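Local coordinates for nucleoside diphosphate kinase family protein (Babesia bovis, PDB 3JS9) that probably works as a nucleoside diphosphate kinase, moving a phosphate between nucleotides through a phosphohistidine intermediate with magnesium as cofactor, at residues K44-T49 and V78-W83; G37-A42 and V145-S150; A54-E59 and A132-L137. All blocks are in the same frame, centred on the assembly; numbering follows the deposited sequence.

Interaction 1: K44-T49 and V78-W83. With SO4 (sulfate ion), chain D.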
loop_
_atom_site.group_PDB
_atom_site.type_symbol
_atom_site.label_atom_id
_atom_site.label_comp_id
_atom_site.label_asym_id
_atom_site.label_seq_id
_atom_site.Cartn_x
_atom_site.Cartn_y
_atom_site.Cartn_z
ATOM N N LYS A 44 0.388 4.304 -23.822
ATOM C CA LYS A 44 -0.690 5.237 -24.222
ATOM C C LYS A 44 -2.080 4.685 -23.889
ATOM O O LYS A 44 -2.317 3.490 -23.984
ATOM C CB LYS A 44 -0.638 5.526 -25.729
ATOM C CG LYS A 44 -0.707 4.268 -26.589
ATOM C CD LYS A 44 -0.690 4.584 -28.046
ATOM C CE LYS A 44 -0.597 3.323 -28.889
ATOM N NZ LYS A 44 -0.161 3.659 -30.300
ATOM N N PHE A 45 -2.993 5.576 -23.508
ATOM C CA PHE A 45 -4.401 5.256 -23.330
ATOM C C PHE A 45 -5.028 5.362 -24.739
ATOM O O PHE A 45 -4.740 6.300 -25.458
ATOM C CB PHE A 45 -5.012 6.322 -22.401
ATOM C CG PHE A 45 -6.392 6.003 -21.875
ATOM C CD1 PHE A 45 -6.716 4.717 -21.400
ATOM C CD2 PHE A 45 -7.355 7.002 -21.816
ATOM C CE1 PHE A 45 -7.958 4.436 -20.889
ATOM C CE2 PHE A 45 -8.640 6.735 -21.301
ATOM C CZ PHE A 45 -8.939 5.449 -20.830
ATOM N N GLU A 46 -5.875 4.421 -25.132
ATOM C CA GLU A 46 -6.532 4.506 -26.440
ATOM C C GLU A 46 -7.845 3.731 -26.581
ATOM O O GLU A 46 -8.165 2.824 -25.779
ATOM C CB GLU A 46 -5.587 4.102 -27.568
ATOM C CG GLU A 46 -5.592 2.647 -27.891
ATOM C CD GLU A 46 -4.680 2.335 -29.057
ATOM O OE1 GLU A 46 -3.955 3.252 -29.526
ATOM O OE2 GLU A 46 -4.668 1.169 -29.502
ATOM N N HIS A 47 -8.602 4.140 -27.602
ATOM C CA HIS A 47 -9.724 3.379 -28.140
ATOM C C HIS A 47 -9.193 2.676 -29.394
ATOM O O HIS A 47 -9.013 3.303 -30.417
ATOM C CB HIS A 47 -10.834 4.355 -28.501
ATOM C CG HIS A 47 -12.093 3.705 -28.983
ATOM N ND1 HIS A 47 -13.337 4.056 -28.498
ATOM C CD2 HIS A 47 -12.307 2.740 -29.911
ATOM C CE1 HIS A 47 -14.260 3.321 -29.093
ATOM N NE2 HIS A 47 -13.660 2.515 -29.955
ATOM N N PRO A 48 -8.936 1.378 -29.323
ATOM C CA PRO A 48 -8.352 0.649 -30.458
ATOM C C PRO A 48 -9.306 0.568 -31.673
ATOM O O PRO A 48 -10.535 0.697 -31.521
ATOM C CB PRO A 48 -8.153 -0.770 -29.913
ATOM C CG PRO A 48 -8.633 -0.753 -28.520
ATOM C CD PRO A 48 -9.477 0.463 -28.310
ATOM N N THR A 49 -8.731 0.351 -32.860
ATOM C CA THR A 49 -9.519 0.146 -34.080
ATOM C C THR A 49 -9.784 -1.329 -34.245
ATOM O O THR A 49 -8.966 -2.160 -33.824
ATOM C CB THR A 49 -8.783 0.635 -35.366
ATOM O OG1 THR A 49 -7.566 -0.117 -35.538
ATOM C CG2 THR A 49 -8.495 2.128 -35.296
ATOM N N VAL A 78 -8.480 0.798 -23.748
ATOM C CA VAL A 78 -7.402 -0.050 -23.252
ATOM C C VAL A 78 -6.209 0.799 -22.888
ATOM O O VAL A 78 -6.102 1.926 -23.356
ATOM C CB VAL A 78 -6.988 -1.173 -24.283
ATOM C CG1 VAL A 78 -8.202 -2.019 -24.658
ATOM C CG2 VAL A 78 -6.310 -0.577 -25.543
ATOM N N PHE A 79 -5.299 0.274 -22.063
ATOM C CA PHE A 79 -4.062 0.994 -21.794
ATOM C C PHE A 79 -2.884 0.156 -22.228
ATOM O O PHE A 79 -2.701 -0.953 -21.728
ATOM C CB PHE A 79 -3.980 1.416 -20.330
ATOM C CG PHE A 79 -2.765 2.252 -19.996
ATOM C CD1 PHE A 79 -1.590 1.652 -19.585
ATOM C CD2 PHE A 79 -2.820 3.642 -20.057
ATOM C CE1 PHE A 79 -0.481 2.423 -19.275
ATOM C CE2 PHE A 79 -1.702 4.420 -19.745
ATOM C CZ PHE A 79 -0.543 3.823 -19.368
ATOM N N CYS A 80 -2.095 0.692 -23.167
ATOM C CA CYS A 80 -1.023 -0.033 -23.857
ATOM C C CYS A 80 0.321 0.330 -23.301
ATOM O O CYS A 80 0.577 1.512 -23.061
ATOM C CB CYS A 80 -0.994 0.331 -25.343
ATOM S SG CYS A 80 -2.589 0.278 -26.217
ATOM N N MET A 81 1.204 -0.668 -23.154
ATOM C CA MET A 81 2.576 -0.471 -22.655
ATOM C C MET A 81 3.534 -1.404 -23.345
ATOM O O MET A 81 3.130 -2.487 -23.777
ATOM C CB MET A 81 2.675 -0.750 -21.144
ATOM C CG MET A 81 1.876 0.227 -20.279
ATOM S SD MET A 81 1.668 -0.481 -18.645
ATOM C CE MET A 81 0.196 -1.543 -18.845
ATOM N N ILE A 82 4.795 -0.982 -23.458
ATOM C CA ILE A 82 5.898 -1.900 -23.773
ATOM C C ILE A 82 6.919 -1.747 -22.652
ATOM O O ILE A 82 7.238 -0.634 -22.265
ATOM C CB ILE A 82 6.599 -1.569 -25.097
ATOM C CG1 ILE A 82 5.672 -1.814 -26.272
ATOM C CG2 ILE A 82 7.938 -2.363 -25.252
ATOM C CD1 ILE A 82 6.320 -1.404 -27.640
ATOM N N TRP A 83 7.417 -2.873 -22.154
ATOM C CA TRP A 83 8.388 -2.923 -21.081
ATOM C C TRP A 83 9.614 -3.704 -21.528
ATOM O O TRP A 83 9.491 -4.713 -22.222
ATOM C CB TRP A 83 7.768 -3.582 -19.849
ATOM C CG TRP A 83 6.757 -2.738 -19.176
ATOM C CD1 TRP A 83 5.406 -2.715 -19.417
ATOM C CD2 TRP A 83 7.002 -1.766 -18.157
ATOM N NE1 TRP A 83 4.801 -1.795 -18.598
ATOM C CE2 TRP A 83 5.760 -1.184 -17.827
ATOM C CE3 TRP A 83 8.157 -1.320 -17.498
ATOM C CZ2 TRP A 83 5.633 -0.191 -16.852
ATOM C CZ3 TRP A 83 8.031 -0.326 -16.528
ATOM C CH2 TRP A 83 6.772 0.224 -16.210
HETATM S S SO4 D . -17.202 1.208 -30.705
HETATM O O1 SO4 D . -17.429 -0.171 -30.268
HETATM O O2 SO4 D . -15.821 1.285 -31.174
HETATM O O3 SO4 D . -18.138 1.553 -31.771
HETATM O O4 SO4 D . -17.469 2.148 -29.613
#
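F45 and F79 sit beside each other on one surface of the sheet without their rings stacking: F45 CB comes 4.2 Å from F79 CD2. The carbonyl of V78 approaches the F45 ring obliquely, its O 3.5 Å from F45 CD1, and K44 O meets the F79 ring likewise, while M81 SD lies at the F79 edge, in the ring plane. From the second subunit, W147 packs edge-to-face with F45, and F79 meets its own counterpart. H47, past the end of the strand, turns its ring edge to a sulfate ion, probably from the crystallisation liquor, with H47 NE2 donating to sulfate O2 at 2.8 Å; H75 ND1 bonds the same ion.

F45 and F79 form a non-hydrogen-bonded pair between two hydrogen-bonded ones, K44 with C80 and E46 with V78. Four backbone bonds tie the strands, the longest from E46 N to V78 O at 3.1 Å. On the other surface P48 CG rests on V78 CG2 at 3.8 Å. E46 CG lies between the backbone N and the carbonyl carbon (chi1 89°), and the extended chain then runs beside V78, bringing E46 OE2 to 4.0 Å from C80 SG. K44 NZ makes a long salt bridge to E46 but hydrogen bonds to W138 O and Q143 OE1, and the W138 side chain packs on E46, P48 and C80. Strand 39-46, outermost within its own chain, sends backbone bonds from F45 to the second subunit and pairs with strand 78-85 in the antiparallel, 2-3-1-4-ordered ferredoxin-like sheet of nucleoside diphosphate kinases.

Interaction 2: G37-A42 and V145-S150. With SO4 (sulfate ion), chain E.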
loop_
_atom_site.group_PDB
_atom_site.type_symbol
_atom_site.label_atom_id
_atom_site.label_comp_id
_atom_site.label_asym_id
_atom_site.label_seq_id
_atom_site.Cartn_x
_atom_site.Cartn_y
_atom_site.Cartn_z
ATOM N N GLY A 37 11.107 -3.426 -12.076
ATOM C CA GLY A 37 12.379 -2.907 -12.553
ATOM C C GLY A 37 12.570 -3.002 -14.045
ATOM O O GLY A 37 13.638 -2.638 -14.563
ATOM N N LEU A 38 11.569 -3.505 -14.758
ATOM C CA LEU A 38 11.612 -3.440 -16.206
ATOM C C LEU A 38 11.577 -1.971 -16.557
ATOM O O LEU A 38 11.043 -1.163 -15.800
ATOM C CB LEU A 38 10.435 -4.190 -16.843
ATOM C CG LEU A 38 10.408 -5.696 -16.541
ATOM C CD1 LEU A 38 9.214 -6.360 -17.275
ATOM C CD2 LEU A 38 11.769 -6.363 -16.880
ATOM N N LYS A 39 12.165 -1.616 -17.683
ATOM C CA LYS A 39 12.245 -0.229 -18.093
ATOM C C LYS A 39 11.092 0.084 -19.022
ATOM O O LYS A 39 10.858 -0.645 -19.992
ATOM C CB LYS A 39 13.614 0.064 -18.754
ATOM C CG LYS A 39 13.628 1.405 -19.428
ATOM C CD LYS A 39 14.978 1.988 -19.620
ATOM C CE LYS A 39 15.576 1.538 -20.941
ATOM N NZ LYS A 39 16.639 2.474 -21.374
ATOM N N LEU A 40 10.357 1.160 -18.730
ATOM C CA LEU A 40 9.237 1.525 -19.592
ATOM C C LEU A 40 9.770 2.101 -20.898
ATOM O O LEU A 40 10.639 2.984 -20.883
ATOM C CB LEU A 40 8.329 2.530 -18.915
ATOM C CG LEU A 40 7.100 2.887 -19.754
ATOM C CD1 LEU A 40 6.186 1.659 -19.904
ATOM C CD2 LEU A 40 6.309 4.062 -19.142
ATOM N N ILE A 41 9.254 1.582 -22.016
ATOM C CA ILE A 41 9.589 2.041 -23.374
ATOM C C ILE A 41 8.468 2.866 -24.059
ATOM O O ILE A 41 8.754 3.811 -24.800
ATOM C CB ILE A 41 9.938 0.823 -24.259
ATOM C CG1 ILE A 41 11.139 0.077 -23.665
ATOM C CG2 ILE A 41 10.207 1.237 -25.705
ATOM C CD1 ILE A 41 12.374 0.984 -23.468
ATOM N N ALA A 42 7.206 2.509 -23.814
ATOM C CA ALA A 42 6.067 3.116 -24.513
ATOM C C ALA A 42 4.796 2.882 -23.728
ATOM O O ALA A 42 4.628 1.824 -23.087
ATOM C CB ALA A 42 5.906 2.547 -25.917
ATOM N N VAL A 145 10.315 5.248 -26.633
ATOM C CA VAL A 145 11.095 6.269 -25.976
ATOM C C VAL A 145 12.501 5.739 -25.673
ATOM O O VAL A 145 12.646 4.714 -25.022
ATOM C CB VAL A 145 10.363 6.828 -24.709
ATOM C CG1 VAL A 145 11.239 7.821 -23.933
ATOM C CG2 VAL A 145 9.035 7.483 -25.109
ATOM N N THR A 146 13.525 6.428 -26.181
ATOM C CA THR A 146 14.901 6.192 -25.777
ATOM C C THR A 146 15.218 7.075 -24.553
ATOM O O THR A 146 14.959 8.296 -24.547
ATOM C CB THR A 146 15.890 6.470 -26.962
ATOM O OG1 THR A 146 15.645 5.526 -28.024
ATOM C CG2 THR A 146 17.360 6.340 -26.520
ATOM N N TRP A 147 15.723 6.446 -23.497
ATOM C CA TRP A 147 16.177 7.152 -22.305
ATOM C C TRP A 147 17.069 6.252 -21.488
ATOM O O TRP A 147 17.127 5.038 -21.748
ATOM C CB TRP A 147 15.005 7.656 -21.465
ATOM C CG TRP A 147 14.101 6.628 -20.798
ATOM C CD1 TRP A 147 13.271 5.736 -21.419
ATOM C CD2 TRP A 147 13.857 6.478 -19.379
ATOM N NE1 TRP A 147 12.561 5.019 -20.484
ATOM C CE2 TRP A 147 12.889 5.464 -19.228
ATOM C CE3 TRP A 147 14.389 7.087 -18.225
ATOM C CZ2 TRP A 147 12.446 5.029 -17.970
ATOM C CZ3 TRP A 147 13.944 6.671 -16.975
ATOM C CH2 TRP A 147 12.969 5.647 -16.859
ATOM N N GLU A 148 17.765 6.834 -20.509
ATOM C CA GLU A 148 18.664 6.047 -19.655
ATOM C C GLU A 148 18.396 6.258 -18.160
ATOM O O GLU A 148 18.282 7.401 -17.691
ATOM C CB GLU A 148 20.130 6.343 -20.001
ATOM C CG GLU A 148 21.037 5.121 -19.840
ATOM C CD GLU A 148 22.534 5.470 -19.722
ATOM O OE1 GLU A 148 22.940 6.567 -20.199
ATOM O OE2 GLU A 148 23.299 4.644 -19.150
ATOM N N ARG A 149 18.250 5.159 -17.427
ATOM C CA ARG A 149 17.999 5.220 -15.994
ATOM C C ARG A 149 19.289 5.353 -15.225
ATOM O O ARG A 149 20.160 4.468 -15.300
ATOM C CB ARG A 149 17.257 3.977 -15.510
ATOM C CG ARG A 149 15.750 4.058 -15.658
ATOM C CD ARG A 149 15.059 2.795 -15.144
ATOM N NE ARG A 149 15.692 1.570 -15.648
ATOM C CZ ARG A 149 15.184 0.356 -15.485
ATOM N NH1 ARG A 149 14.027 0.204 -14.841
ATOM N NH2 ARG A 149 15.808 -0.697 -15.983
ATOM N N SER A 150 19.419 6.443 -14.477
ATOM C CA SER A 150 20.552 6.585 -13.567
ATOM C C SER A 150 20.676 5.361 -12.649
ATOM O O SER A 150 21.781 4.927 -12.358
ATOM C CB SER A 150 20.384 7.825 -12.707
ATOM O OG SER A 150 20.346 8.993 -13.498
HETATM S S SO4 E . 18.596 1.243 -18.392
HETATM O O1 SO4 E . 17.755 2.427 -18.251
HETATM O O2 SO4 E . 19.993 1.674 -18.277
HETATM O O3 SO4 E . 18.390 0.703 -19.732
HETATM O O4 SO4 E . 18.199 0.282 -17.355
#
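K39 touches two flat groups of the 145-150 segment with different parts of its chain: CB with the guanidinium of R149, CD and NZ with the indole of W147. Its CB lies over the centre of the R149 guanidinium, 3.6 Å above the plane, and its CD passes over one face of the W147 five-membered ring, a CH-pi contact offset toward the rim. CG stands anti to the backbone N (chi1 169°), and the bend at chi3 carries NZ along the same indole face, where it forms a cation-pi contact and bonds to W147 O at 2.6 Å. The indole is fixed at its edge as well: W147 NE1 donates to L40 O at 2.8 Å in an almost straight bond (174°), with the acceptor in the ring plane. Further along, V145 N closes on I41 O at 2.8 Å. At the other end R149 grips one atom with two nitrogens, NH1 reaching G37 O at 2.9 Å and NH2 at 3.2 Å; G37, with positive phi, follows helix 26-36 in a Schellman motif.

On the exposed side the protein contact loosens, and E148 is marginal to it. A sulfate ion is held there by K39 and R149, with K39 NZ to sulfate O3 at 3.0 Å and R149 NH2 to sulfate O4 at 2.9 Å, joined by R149 N. E148 O bonds to Q22 NE2 of the second subunit, and S150 OG to W154 NE1 of a third. I41 and A42, both opposite I82, make a classic beta bulge; the C-terminal loop runs roughly antiparallel (153°) to this bulged strand, outermost within its chain, where subunits of the six-chain assembly meet.

Interaction 3: A54-E59 and A132-L137. With SO4 (sulfate ion), chain G.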
loop_
_atom_site.group_PDB
_atom_site.type_symbol
_atom_site.label_atom_id
_atom_site.label_comp_id
_atom_site.label_asym_id
_atom_site.label_seq_id
_atom_site.Cartn_x
_atom_site.Cartn_y
_atom_site.Cartn_z
ATOM N N ALA A 54 -8.318 -7.146 -34.664
ATOM C CA ALA A 54 -8.377 -8.363 -35.471
ATOM C C ALA A 54 -6.987 -8.948 -35.731
ATOM O O ALA A 54 -6.828 -10.165 -35.706
ATOM C CB ALA A 54 -9.138 -8.138 -36.754
ATOM N N GLN A 55 -5.979 -8.095 -35.931
ATOM C CA GLN A 55 -4.605 -8.592 -36.082
ATOM C C GLN A 55 -4.078 -9.114 -34.776
ATOM O O GLN A 55 -3.274 -10.049 -34.773
ATOM C CB GLN A 55 -3.623 -7.515 -36.571
ATOM C CG GLN A 55 -3.500 -7.372 -38.033
ATOM C CD GLN A 55 -3.561 -8.706 -38.762
ATOM O OE1 GLN A 55 -4.606 -9.059 -39.329
ATOM N NE2 GLN A 55 -2.440 -9.460 -38.751
ATOM N N HIS A 56 -4.482 -8.482 -33.669
ATOM C CA HIS A 56 -3.948 -8.871 -32.374
ATOM C C HIS A 56 -4.363 -10.306 -32.087
ATOM O O HIS A 56 -3.567 -11.112 -31.615
ATOM C CB HIS A 56 -4.402 -7.924 -31.269
ATOM C CG HIS A 56 -4.005 -8.365 -29.891
ATOM N ND1 HIS A 56 -2.702 -8.316 -29.435
ATOM C CD2 HIS A 56 -4.742 -8.855 -28.864
ATOM C CE1 HIS A 56 -2.656 -8.762 -28.192
ATOM N NE2 HIS A 56 -3.879 -9.093 -27.823
ATOM N N TYR A 57 -5.601 -10.617 -32.436
ATOM C CA TYR A 57 -6.161 -11.925 -32.175
ATOM C C TYR A 57 -6.163 -12.832 -33.413
ATOM O O TYR A 57 -7.017 -13.707 -33.539
ATOM C CB TYR A 57 -7.578 -11.756 -31.658
ATOM C CG TYR A 57 -7.645 -11.216 -30.269
ATOM C CD1 TYR A 57 -8.204 -9.979 -30.012
ATOM C CD2 TYR A 57 -7.157 -11.961 -29.192
ATOM C CE1 TYR A 57 -8.278 -9.507 -28.737
ATOM C CE2 TYR A 57 -7.232 -11.498 -27.917
ATOM C CZ TYR A 57 -7.789 -10.275 -27.694
ATOM O OH TYR A 57 -7.835 -9.803 -26.406
ATOM N N CYS A 58 -5.210 -12.613 -34.316
ATOM C CA CYS A 58 -5.170 -13.341 -35.587
ATOM C C CYS A 58 -5.175 -14.868 -35.422
ATOM O O CYS A 58 -5.770 -15.560 -36.243
ATOM C CB CYS A 58 -4.008 -12.858 -36.495
ATOM S SG CYS A 58 -2.284 -13.156 -35.922
ATOM N N GLU A 59 -4.557 -15.382 -34.351
ATOM C CA GLU A 59 -4.463 -16.832 -34.111
ATOM C C GLU A 59 -5.817 -17.481 -33.805
ATOM O O GLU A 59 -5.930 -18.716 -33.770
ATOM C CB GLU A 59 -3.449 -17.157 -33.001
ATOM N N ALA A 132 7.076 -9.683 -30.536
ATOM C CA ALA A 132 7.629 -8.948 -31.670
ATOM C C ALA A 132 6.489 -8.346 -32.507
ATOM O O ALA A 132 6.574 -7.202 -32.958
ATOM C CB ALA A 132 8.534 -9.836 -32.512
ATOM N N ARG A 133 5.420 -9.114 -32.678
ATOM C CA ARG A 133 4.279 -8.663 -33.450
ATOM C C ARG A 133 3.562 -7.574 -32.681
ATOM O O ARG A 133 3.281 -6.494 -33.211
ATOM C CB ARG A 133 3.315 -9.838 -33.774
ATOM C CG ARG A 133 2.044 -9.402 -34.537
ATOM C CD ARG A 133 1.107 -10.545 -34.989
ATOM N NE ARG A 133 0.542 -11.250 -33.845
ATOM C CZ ARG A 133 1.008 -12.423 -33.409
ATOM N NH1 ARG A 133 2.017 -13.030 -34.056
ATOM N NH2 ARG A 133 0.463 -12.993 -32.333
ATOM N N GLU A 134 3.277 -7.867 -31.418
ATOM C CA GLU A 134 2.416 -7.010 -30.616
ATOM C C GLU A 134 3.022 -5.610 -30.425
ATOM O O GLU A 134 2.301 -4.600 -30.548
ATOM C CB GLU A 134 2.070 -7.673 -29.278
ATOM C CG GLU A 134 1.001 -8.745 -29.362
ATOM C CD GLU A 134 1.027 -9.715 -28.164
ATOM O OE1 GLU A 134 1.562 -9.396 -27.082
ATOM O OE2 GLU A 134 0.512 -10.827 -28.313
ATOM N N CYS A 135 4.332 -5.560 -30.163
ATOM C CA CYS A 135 5.028 -4.268 -29.944
ATOM C C CYS A 135 4.980 -3.359 -31.164
ATOM O O CYS A 135 4.710 -2.140 -31.036
ATOM C CB CYS A 135 6.483 -4.461 -29.480
ATOM S SG CYS A 135 6.622 -5.096 -27.782
ATOM N N ALA A 136 5.217 -3.953 -32.341
ATOM C CA ALA A 136 5.131 -3.223 -33.614
ATOM C C ALA A 136 3.689 -2.927 -34.024
ATOM O O ALA A 136 3.419 -1.896 -34.652
ATOM C CB ALA A 136 5.856 -3.957 -34.715
ATOM N N LEU A 137 2.776 -3.833 -33.681
ATOM C CA LEU A 137 1.361 -3.658 -34.007
ATOM C C LEU A 137 0.648 -2.544 -33.215
ATOM O O LEU A 137 -0.134 -1.795 -33.775
ATOM C CB LEU A 137 0.613 -4.979 -33.819
ATOM C CG LEU A 137 -0.920 -4.959 -33.907
ATOM C CD1 LEU A 137 -1.383 -4.629 -35.327
ATOM C CD2 LEU A 137 -1.499 -6.279 -33.467
HETATM S S SO4 G . -5.299 -12.221 -23.822
HETATM O O1 SO4 G . -3.990 -12.482 -23.203
HETATM O O2 SO4 G . -5.576 -13.293 -24.751
HETATM O O3 SO4 G . -5.448 -10.960 -24.568
HETATM O O4 SO4 G . -6.231 -12.237 -22.724
#
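E134, whose CG lies 3.7 Å from H56 ND1, has a carboxylate oxygen gripped twice: E134 OE1 hydrogen bonds to both S125 OG and H123 NE2. The extended side chain crosses the edge of the H56 imidazole, with CG near the ring plane and E134 OE2 3.8 Å from H56 CE1; ring and carboxylate planes are 55° apart. H56 swings into this place because its CG is anti to the backbone N (chi1 174°). The same ring meets H123 edge-to-face, and its CD2 sits over the centre of one face of the Y57 ring, 3.5 Å above it.

Away from the imidazole, L137 spreads its apolar branches over the end of helix 50-56, CD2 reaching H56 N at 3.7 Å and CD1 reaching Q55 CB at 3.9 Å. Past the end of that helix, C58 SG lies above one face of the R133 guanidinium, 4.0 Å from R133 NE, while R133 NH2 forms a salt bridge to D130. No hydrogen bond spans the two segments.

H123 ND1 and K17 NZ both bond to a sulfate ion, close to Y57. A glutamate holding the far nitrogen of the predicted phosphohistidine residue, probably orienting its ring, is characteristic of the nucleoside diphosphate kinase active site.

Interactions 1 and 2 share strand 39-46 and join directly, their centres 17 Å apart: I82 N lies 2.8 Å from A42 O and I82 O lies 3.0 Å from I41 N, probable hydrogen bonds at the bulge. Both also touch the second subunit, which interaction 3 does not. Interaction 3 is centred 13 Å from interaction 1 and meets it where I82 CD1 packs on C135 CB at 3.6 Å. It lies closer to the predicted catalytic H123 than interaction 1, whose V78 side chain is about 8 Å from that of H123. Interactions 2 and 3, centred 23 Å apart, do not touch, their nearest atoms being about 7 Å apart.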